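Local coordinates for ribulose bisphosphate carboxylase (Pyrococcus horikoshii, PDB 2D69), which probably catalyses the carboxylation of ribulose 1,5-bisphosphate to two molecules of 3-phosphoglycerate, as part of an archaeal AMP degradation pathway, at residues R144-G148 against E219-Y223; Y175-S179 against V209-V213; K387-A392 against S409-K413. All coordinates share one frame; numbering follows the deposited sequence.

Contact 1 (R144-G148 against E219-Y223); sequences REFMG and ETKEY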
loop_
_atom_site.group_PDB
_atom_site.type_symbol
_atom_site.label_atom_id
_atom_site.label_comp_id
_atom_site.label_asym_id
_atom_site.label_seq_id
_atom_site.Cartn_x
_atom_site.Cartn_y
_atom_site.Cartn_z
ATOM N N ARG A 144 -18.237 12.197 -30.795
ATOM C CA ARG A 144 -19.118 11.675 -31.854
ATOM C C ARG A 144 -18.992 10.188 -31.972
ATOM O O ARG A 144 -19.988 9.489 -32.226
ATOM C CB ARG A 144 -18.830 12.328 -33.201
ATOM C CG ARG A 144 -19.373 13.747 -33.359
ATOM C CD ARG A 144 -19.412 14.224 -34.819
ATOM N NE ARG A 144 -20.040 15.518 -34.930
ATOM C CZ ARG A 144 -21.330 15.750 -34.829
ATOM N NH1 ARG A 144 -22.203 14.775 -34.629
ATOM N NH2 ARG A 144 -21.771 16.973 -34.916
ATOM N N GLU A 145 -17.763 9.691 -31.816
ATOM C CA GLU A 145 -17.504 8.249 -31.896
ATOM C C GLU A 145 -18.182 7.432 -30.778
ATOM O O GLU A 145 -18.846 6.404 -31.052
ATOM C CB GLU A 145 -16.014 7.984 -31.900
ATOM C CG GLU A 145 -15.618 6.520 -31.908
ATOM C CD GLU A 145 -14.095 6.294 -31.886
ATOM O OE1 GLU A 145 -13.372 6.885 -31.026
ATOM O OE2 GLU A 145 -13.628 5.476 -32.703
ATOM N N PHE A 146 -18.068 7.866 -29.534
ATOM C CA PHE A 146 -18.638 7.070 -28.426
ATOM C C PHE A 146 -20.129 7.279 -28.279
ATOM O O PHE A 146 -20.824 6.428 -27.735
ATOM C CB PHE A 146 -17.801 7.197 -27.102
ATOM C CG PHE A 146 -17.975 8.457 -26.322
ATOM C CD1 PHE A 146 -16.852 9.249 -26.022
ATOM C CD2 PHE A 146 -19.200 8.808 -25.796
ATOM C CE1 PHE A 146 -16.967 10.409 -25.238
ATOM C CE2 PHE A 146 -19.349 9.975 -25.039
ATOM C CZ PHE A 146 -18.220 10.786 -24.750
ATOM N N MET A 147 -20.641 8.380 -28.828
ATOM C CA MET A 147 -22.088 8.634 -28.793
ATOM C C MET A 147 -22.776 7.990 -30.005
ATOM O O MET A 147 -24.003 7.851 -30.047
ATOM C CB MET A 147 -22.340 10.127 -28.780
ATOM C CG MET A 147 -22.019 10.860 -27.449
ATOM S SD MET A 147 -22.856 10.106 -26.047
ATOM C CE MET A 147 -24.641 10.350 -26.408
ATOM N N GLY A 148 -21.978 7.603 -30.994
ATOM C CA GLY A 148 -22.492 7.007 -32.230
ATOM C C GLY A 148 -23.284 7.997 -33.071
ATOM O O GLY A 148 -24.251 7.589 -33.783
ATOM N N GLU A 219 -30.170 3.475 -29.146
ATOM C CA GLU A 219 -29.315 4.695 -29.195
ATOM C C GLU A 219 -28.552 4.939 -27.918
ATOM O O GLU A 219 -29.056 4.714 -26.809
ATOM C CB GLU A 219 -30.115 5.988 -29.493
ATOM C CG GLU A 219 -30.945 5.987 -30.796
ATOM C CD GLU A 219 -31.835 7.230 -30.902
ATOM O OE1 GLU A 219 -31.363 8.281 -31.281
ATOM O OE2 GLU A 219 -33.022 7.175 -30.579
ATOM N N THR A 220 -27.348 5.476 -28.080
ATOM C CA THR A 220 -26.490 5.774 -26.966
ATOM C C THR A 220 -26.968 7.014 -26.170
ATOM O O THR A 220 -27.281 8.056 -26.731
ATOM C CB THR A 220 -25.063 5.930 -27.474
ATOM O OG1 THR A 220 -24.619 4.683 -28.046
ATOM C CG2 THR A 220 -24.071 6.201 -26.305
ATOM N N LYS A 221 -26.999 6.873 -24.854
ATOM C CA LYS A 221 -27.417 7.932 -23.984
ATOM C C LYS A 221 -26.308 8.216 -22.961
ATOM O O LYS A 221 -25.610 7.301 -22.502
ATOM C CB LYS A 221 -28.722 7.563 -23.274
ATOM C CG LYS A 221 -29.879 7.094 -24.191
ATOM C CD LYS A 221 -30.279 8.196 -25.124
ATOM C CE LYS A 221 -31.505 7.830 -25.944
ATOM N NZ LYS A 221 -31.864 8.998 -26.823
ATOM N N GLU A 222 -26.175 9.478 -22.611
ATOM C CA GLU A 222 -25.150 9.895 -21.669
ATOM C C GLU A 222 -25.666 10.947 -20.708
ATOM O O GLU A 222 -26.810 11.404 -20.806
ATOM C CB GLU A 222 -23.882 10.348 -22.390
ATOM C CG GLU A 222 -22.820 9.280 -22.326
ATOM C CD GLU A 222 -22.307 8.984 -20.910
ATOM O OE1 GLU A 222 -22.417 9.832 -19.991
ATOM O OE2 GLU A 222 -21.742 7.891 -20.730
ATOM N N TYR A 223 -24.795 11.303 -19.769
ATOM C CA TYR A 223 -25.188 12.043 -18.585
ATOM C C TYR A 223 -24.057 12.975 -18.178
ATOM O O TYR A 223 -23.013 12.522 -17.730
ATOM C CB TYR A 223 -25.494 11.047 -17.443
ATOM C CG TYR A 223 -26.043 11.662 -16.167
ATOM C CD1 TYR A 223 -26.448 12.982 -16.115
ATOM C CD2 TYR A 223 -26.156 10.915 -15.015
ATOM C CE1 TYR A 223 -26.908 13.530 -14.962
ATOM C CE2 TYR A 223 -26.658 11.463 -13.844
ATOM C CZ TYR A 223 -27.011 12.750 -13.813
ATOM O OH TYR A 223 -27.483 13.297 -12.651
HETATM O O HOH W 1 -26.267 6.411 -30.682
#

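Contact 2 (Y175-S179 against V209-V213); sequences YELWS and VRDRV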
loop_
_atom_site.group_PDB
_atom_site.type_symbol
_atom_site.label_atom_id
_atom_site.label_comp_id
_atom_site.label_asym_id
_atom_site.label_seq_id
_atom_site.Cartn_x
_atom_site.Cartn_y
_atom_site.Cartn_z
ATOM N N TYR A 175 -35.742 9.189 -17.583
ATOM C CA TYR A 175 -36.298 8.136 -18.482
ATOM C C TYR A 175 -37.097 8.770 -19.605
ATOM O O TYR A 175 -36.993 8.346 -20.751
ATOM C CB TYR A 175 -37.199 7.189 -17.713
ATOM C CG TYR A 175 -37.708 6.057 -18.542
ATOM C CD1 TYR A 175 -38.956 6.111 -19.108
ATOM C CD2 TYR A 175 -36.887 4.980 -18.855
ATOM C CE1 TYR A 175 -39.448 5.057 -19.856
ATOM C CE2 TYR A 175 -37.335 3.946 -19.646
ATOM C CZ TYR A 175 -38.620 3.996 -20.142
ATOM O OH TYR A 175 -39.095 3.005 -20.938
ATOM N N GLU A 176 -37.919 9.747 -19.250
ATOM C CA GLU A 176 -38.708 10.472 -20.222
ATOM C C GLU A 176 -37.864 11.187 -21.268
ATOM O O GLU A 176 -38.112 11.075 -22.471
ATOM C CB GLU A 176 -39.644 11.505 -19.523
ATOM C CG GLU A 176 -40.775 10.925 -18.677
ATOM C CD GLU A 176 -41.639 9.922 -19.433
ATOM O OE1 GLU A 176 -41.686 8.731 -19.052
ATOM O OE2 GLU A 176 -42.297 10.353 -20.397
ATOM N N LEU A 177 -36.855 11.899 -20.802
ATOM C CA LEU A 177 -36.055 12.754 -21.682
ATOM C C LEU A 177 -35.235 11.968 -22.656
ATOM O O LEU A 177 -35.262 12.238 -23.872
ATOM C CB LEU A 177 -35.139 13.637 -20.859
ATOM C CG LEU A 177 -35.865 14.681 -20.024
ATOM C CD1 LEU A 177 -34.962 15.279 -19.000
ATOM C CD2 LEU A 177 -36.361 15.770 -20.902
ATOM N N TRP A 178 -34.530 10.975 -22.118
ATOM C CA TRP A 178 -33.738 10.030 -22.913
ATOM C C TRP A 178 -34.625 9.232 -23.878
ATOM O O TRP A 178 -34.326 9.179 -25.067
ATOM C CB TRP A 178 -32.956 9.058 -21.990
ATOM C CG TRP A 178 -31.656 9.569 -21.384
ATOM C CD1 TRP A 178 -30.777 10.431 -21.941
ATOM C CD2 TRP A 178 -31.112 9.217 -20.110
ATOM N NE1 TRP A 178 -29.690 10.599 -21.122
ATOM C CE2 TRP A 178 -29.865 9.854 -19.995
ATOM C CE3 TRP A 178 -31.515 8.355 -19.083
ATOM C CZ2 TRP A 178 -29.071 9.723 -18.879
ATOM C CZ3 TRP A 178 -30.760 8.250 -17.995
ATOM C CH2 TRP A 178 -29.537 8.936 -17.880
ATOM N N SER A 179 -35.704 8.620 -23.382
ATOM C CA SER A 179 -36.627 7.839 -24.225
ATOM C C SER A 179 -37.246 8.623 -25.400
ATOM O O SER A 179 -37.513 8.066 -26.464
ATOM C CB SER A 179 -37.764 7.196 -23.389
ATOM O OG SER A 179 -37.256 6.312 -22.411
ATOM N N VAL A 209 -30.977 3.323 -15.387
ATOM C CA VAL A 209 -32.015 3.858 -16.259
ATOM C C VAL A 209 -31.425 4.120 -17.649
ATOM O O VAL A 209 -32.031 3.759 -18.677
ATOM C CB VAL A 209 -32.545 5.201 -15.717
ATOM C CG1 VAL A 209 -33.535 5.895 -16.718
ATOM C CG2 VAL A 209 -33.185 5.043 -14.342
ATOM N N ARG A 210 -30.240 4.750 -17.670
ATOM C CA ARG A 210 -29.521 5.035 -18.883
ATOM C C ARG A 210 -29.380 3.769 -19.709
ATOM O O ARG A 210 -29.745 3.746 -20.899
ATOM C CB ARG A 210 -28.119 5.594 -18.553
ATOM C CG ARG A 210 -27.347 6.150 -19.708
ATOM C CD ARG A 210 -26.689 5.105 -20.569
ATOM N NE ARG A 210 -25.536 4.464 -19.949
ATOM C CZ ARG A 210 -24.298 4.946 -19.906
ATOM N NH1 ARG A 210 -23.971 6.135 -20.407
ATOM N NH2 ARG A 210 -23.339 4.203 -19.340
ATOM N N ASP A 211 -28.856 2.716 -19.096
ATOM C CA ASP A 211 -28.649 1.483 -19.833
ATOM C C ASP A 211 -29.962 0.870 -20.312
ATOM O O ASP A 211 -30.049 0.301 -21.408
ATOM C CB ASP A 211 -27.841 0.457 -19.014
ATOM C CG ASP A 211 -26.403 0.904 -18.825
ATOM O OD1 ASP A 211 -25.752 0.385 -17.911
ATOM O OD2 ASP A 211 -25.845 1.770 -19.538
ATOM N N ARG A 212 -31.006 0.996 -19.518
ATOM C CA ARG A 212 -32.317 0.482 -19.960
ATOM C C ARG A 212 -32.797 1.214 -21.221
ATOM O O ARG A 212 -33.323 0.585 -22.155
ATOM C CB ARG A 212 -33.338 0.612 -18.830
ATOM C CG ARG A 212 -34.729 0.091 -19.149
ATOM C CD ARG A 212 -35.775 0.593 -18.164
ATOM N NE ARG A 212 -37.134 0.352 -18.662
ATOM C CZ ARG A 212 -38.229 0.899 -18.143
ATOM N NH1 ARG A 212 -38.150 1.698 -17.080
ATOM N NH2 ARG A 212 -39.418 0.618 -18.668
ATOM N N VAL A 213 -32.617 2.533 -21.257
ATOM C CA VAL A 213 -33.077 3.341 -22.404
ATOM C C VAL A 213 -32.291 3.012 -23.673
ATOM O O VAL A 213 -32.892 2.904 -24.765
ATOM C CB VAL A 213 -33.026 4.820 -22.162
ATOM C CG1 VAL A 213 -33.513 5.586 -23.411
ATOM C CG2 VAL A 213 -33.932 5.190 -20.992
#

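Contact 3 (K387-A392 against S409-K413); sequences KALRDA and SPELK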
loop_
_atom_site.group_PDB
_atom_site.type_symbol
_atom_site.label_atom_id
_atom_site.label_comp_id
_atom_site.label_asym_id
_atom_site.label_seq_id
_atom_site.Cartn_x
_atom_site.Cartn_y
_atom_site.Cartn_z
ATOM N N LYS A 387 -38.743 14.630 -28.486
ATOM C CA LYS A 387 -38.937 14.149 -29.834
ATOM C C LYS A 387 -39.038 15.342 -30.764
ATOM O O LYS A 387 -38.491 15.308 -31.855
ATOM C CB LYS A 387 -40.172 13.266 -29.987
ATOM C CG LYS A 387 -40.171 12.485 -31.345
ATOM C CD LYS A 387 -41.452 11.672 -31.593
ATOM C CE LYS A 387 -41.718 11.480 -33.124
ATOM N NZ LYS A 387 -43.167 11.364 -33.494
ATOM N N ALA A 388 -39.691 16.403 -30.301
ATOM C CA ALA A 388 -39.914 17.580 -31.139
ATOM C C ALA A 388 -38.574 18.231 -31.472
ATOM O O ALA A 388 -38.337 18.675 -32.590
ATOM C CB ALA A 388 -40.818 18.572 -30.442
ATOM N N LEU A 389 -37.698 18.273 -30.490
ATOM C CA LEU A 389 -36.376 18.849 -30.682
ATOM C C LEU A 389 -35.574 18.010 -31.700
ATOM O O LEU A 389 -34.985 18.550 -32.646
ATOM C CB LEU A 389 -35.651 18.923 -29.356
ATOM C CG LEU A 389 -34.303 19.671 -29.385
ATOM C CD1 LEU A 389 -34.478 21.173 -29.651
ATOM C CD2 LEU A 389 -33.536 19.404 -28.087
ATOM N N ARG A 390 -35.576 16.695 -31.516
ATOM C CA ARG A 390 -34.855 15.787 -32.437
ATOM C C ARG A 390 -35.416 15.891 -33.851
ATOM O O ARG A 390 -34.670 15.827 -34.808
ATOM C CB ARG A 390 -34.901 14.342 -31.953
ATOM C CG ARG A 390 -33.933 14.029 -30.755
ATOM C CD ARG A 390 -32.418 13.935 -31.125
ATOM N NE ARG A 390 -32.226 12.945 -32.207
ATOM C CZ ARG A 390 -32.193 11.618 -32.038
ATOM N NH1 ARG A 390 -32.290 11.072 -30.837
ATOM N NH2 ARG A 390 -31.986 10.823 -33.083
ATOM N N ASP A 391 -36.727 16.068 -33.995
ATOM C CA ASP A 391 -37.326 16.118 -35.319
ATOM C C ASP A 391 -37.004 17.437 -35.984
ATOM O O ASP A 391 -36.747 17.476 -37.185
ATOM C CB ASP A 391 -38.817 15.969 -35.233
ATOM C CG ASP A 391 -39.253 14.540 -34.959
ATOM O OD1 ASP A 391 -38.461 13.564 -35.088
ATOM O OD2 ASP A 391 -40.400 14.301 -34.626
ATOM N N ALA A 392 -36.994 18.524 -35.219
ATOM C CA ALA A 392 -36.641 19.807 -35.796
ATOM C C ALA A 392 -35.187 19.812 -36.274
ATOM O O ALA A 392 -34.895 20.427 -37.278
ATOM C CB ALA A 392 -36.907 20.961 -34.822
ATOM N N SER A 409 -44.896 14.581 -37.810
ATOM C CA SER A 409 -44.443 14.672 -36.414
ATOM C C SER A 409 -45.406 15.465 -35.517
ATOM O O SER A 409 -45.285 16.693 -35.420
ATOM C CB SER A 409 -43.088 15.365 -36.346
ATOM O OG SER A 409 -42.656 15.435 -35.005
ATOM N N PRO A 410 -46.347 14.780 -34.867
ATOM C CA PRO A 410 -47.311 15.449 -33.970
ATOM C C PRO A 410 -46.645 16.299 -32.871
ATOM O O PRO A 410 -47.186 17.335 -32.469
ATOM C CB PRO A 410 -48.089 14.275 -33.347
ATOM C CG PRO A 410 -47.998 13.195 -34.401
ATOM C CD PRO A 410 -46.585 13.325 -34.939
ATOM N N GLU A 411 -45.477 15.866 -32.410
ATOM C CA GLU A 411 -44.799 16.551 -31.323
ATOM C C GLU A 411 -44.282 17.888 -31.820
ATOM O O GLU A 411 -44.429 18.932 -31.170
ATOM C CB GLU A 411 -43.672 15.677 -30.761
ATOM C CG GLU A 411 -44.172 14.429 -30.044
ATOM C CD GLU A 411 -44.450 13.242 -30.952
ATOM O OE1 GLU A 411 -44.908 12.235 -30.401
ATOM O OE2 GLU A 411 -44.212 13.279 -32.189
ATOM N N LEU A 412 -43.691 17.866 -33.000
ATOM C CA LEU A 412 -43.159 19.082 -33.579
ATOM C C LEU A 412 -44.323 19.996 -33.963
ATOM O O LEU A 412 -44.257 21.197 -33.792
ATOM C CB LEU A 412 -42.255 18.751 -34.772
ATOM C CG LEU A 412 -41.764 19.976 -35.534
ATOM C CD1 LEU A 412 -40.928 20.916 -34.623
ATOM C CD2 LEU A 412 -41.012 19.548 -36.793
ATOM N N LYS A 413 -45.414 19.424 -34.462
ATOM C CA LYS A 413 -46.591 20.235 -34.808
ATOM C C LYS A 413 -47.101 21.005 -33.573
ATOM O O LYS A 413 -47.368 22.192 -33.665
ATOM C CB LYS A 413 -47.690 19.358 -35.421
ATOM C CG LYS A 413 -48.803 20.120 -36.190
ATOM C CD LYS A 413 -49.901 19.160 -36.591
ATOM C CE LYS A 413 -50.694 19.637 -37.790
ATOM N NZ LYS A 413 -52.012 18.905 -37.868
#

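Contact 1 (R144-G148 against E219-Y223)
The Schellman motif that closes helix 139-147 sets Met147 against Thr220 and Glu222, at the entry to strand 222-224 of the alpha/beta barrel. Gly148, with positive phi, is its C-prime residue: Val149 N turns back to Arg144 O, while the bond from Gly148 N to Glu145 O is weak. The methionine chain is bent at both chi2 (-54°) and chi3 (-64°), and this double bend curls the thioether over the opposing backbone until CE lies 3.5 Å from Thr220 O. On the way, SD crosses the aliphatic part of Glu222, 3.8 Å from its CB. Thr220 meets the end of the helix through its carbons. Its CB sits 3.4 Å from Met147 O, and CG2, anti to the backbone N, reaches to 3.6 Å from Phe146 O, so Thr220 carbons lie against both carbonyl oxygens. No direct hydrogen bond joins the segments; instead a water donates to Met147 O (2.8 Å) and accepts from Thr220 N (3.0 Å), bridging the helix end and the chain that leads into the strand. The carboxylate of Glu222 is turned away from the sulfur. Its OE1 takes Tyr223 N at 2.8 Å on the anti side, 33° out of the carboxylate plane, and OE2 is held by Arg210 NH1 and Gln247 N, so that a buried charge is satisfied by several partners while its methylenes pack on Met147. The methionine also touches Leu184 at the start of the adjoining strand 184-186. A helix that precedes the first barrel strand, packed at the N-terminal ends of strands 184-186 and 222-224, belongs to the floor of a TIM barrel, the end facing away from the catalytic mouth at the strands' C-terminal ends.

Contact 2 (Y175-S179 against V209-V213)
Tyr175, Trp178 and Val213 bury the most surface between these helices, and the valine stands between the two aromatic side chains. Its CG2 approaches Tyr175 CD2 at 3.7 Å, whereas CG1 turns to Trp178 CB, 3.8 Å away, and to the backbone at Ser179. With CG anti to the backbone N (chi1 -176°), the tyrosine ring lies across the Arg212 side chain at about a right angle, with CE2 3.4 Å above the centre of its guanidinium plane; ring and guanidinium are inclined by 26°. Although Tyr175 OH comes within 3.3 Å of Arg212 NH2, the angle is too poor for a hydrogen bond; Tyr175 OH is hydrogen-bonded to Glu216, whose carboxylate also forms a salt bridge with Arg212 NE. Helices 167-179 and 199-217 are successive outer helices of the alpha/beta barrel, linked through strand 184-186; here their axes run 9.9 Å apart and cross at -32°. On the barrel-facing side, the Trp178 indole inserts beside the second helix. Val209 CG1 abuts its edge at 3.9 Å from CZ3, and Arg210 CG makes a CH-pi contact over one face, 4.2 Å from the centroid of the six-membered ring. Trp178 NE1 is bonded to Glu222 O.

Contact 3 (K387-A392 against S409-K413)
Glu411 leans from the first turn of helix 410-422 across to Ala388 and Lys387. Its CB rests 4.1 Å from Ala388 CB, and CG then comes to 4.2 Å from Lys387 CB, where the two side chains cross at a slant. The bend at chi2 (85°) folds the carboxylate over that extended chain, bringing the carboxyl carbon CD to 3.4 Å from Lys387 CD. At the tip, OE2 receives Lys387 NZ in a short salt bridge of 2.5 Å, met on the syn side but 33° out of the carboxylate plane, while OE1 stays farther from the ammonium group. An alanine here would probably leave Lys387 without its carboxylate mate and its long chain free to swing.

This is the place where the C-terminal helix 410-422 docks on helix 382-398, the long helix that comes after the last barrel strand, 368-370, and the short helix 372-376. The backbones approach closely at Ala388 and Leu412, whose CA atoms are 4.3 Å apart; the Ala388 methyl lies against the Glu411 carbonyl, and Leu412 CD1 packs on the methyl of Ala392. Ser409 is the N-cap of the incoming helix. Its OG donates to Asp391 OD2 at 2.6 Å, on the anti side, and accepts a weak capping bond from Leu412 N, with an angle of 157° at the hydrogen. The bond to Asp391 probably holds the capping hydroxyl in this rotation. The Asp391 carboxylate also lies near that of Glu411, a pairing of like charges that the Lys387 ammonium and the amino end of the helix would probably ease. Glu411 O accepts from His378 NE2, and Leu412 reaches Pro353.

Contact 1 is the buried one, at the floor of the barrel; contacts 2 and 3 are partly buried and lie farther out, in the helical layer. Contacts 1 and 2 draw on consecutive elements, strand 222-224 in the first and helix 199-217 in the second, and meet directly, through the Arg210-Glu222 salt bridge and through Lys221, which reaches back to the Trp178 carbonyl. Contact 3 adds the C-terminal helix and is tied to contact 1 by the Glu219-Arg390 salt bridge, without touching contact 2. Chemistry follows place: thioether packing and a bridging water in contact 1, aromatic and valine packing in contact 2, charged and capping bonds in contact 3.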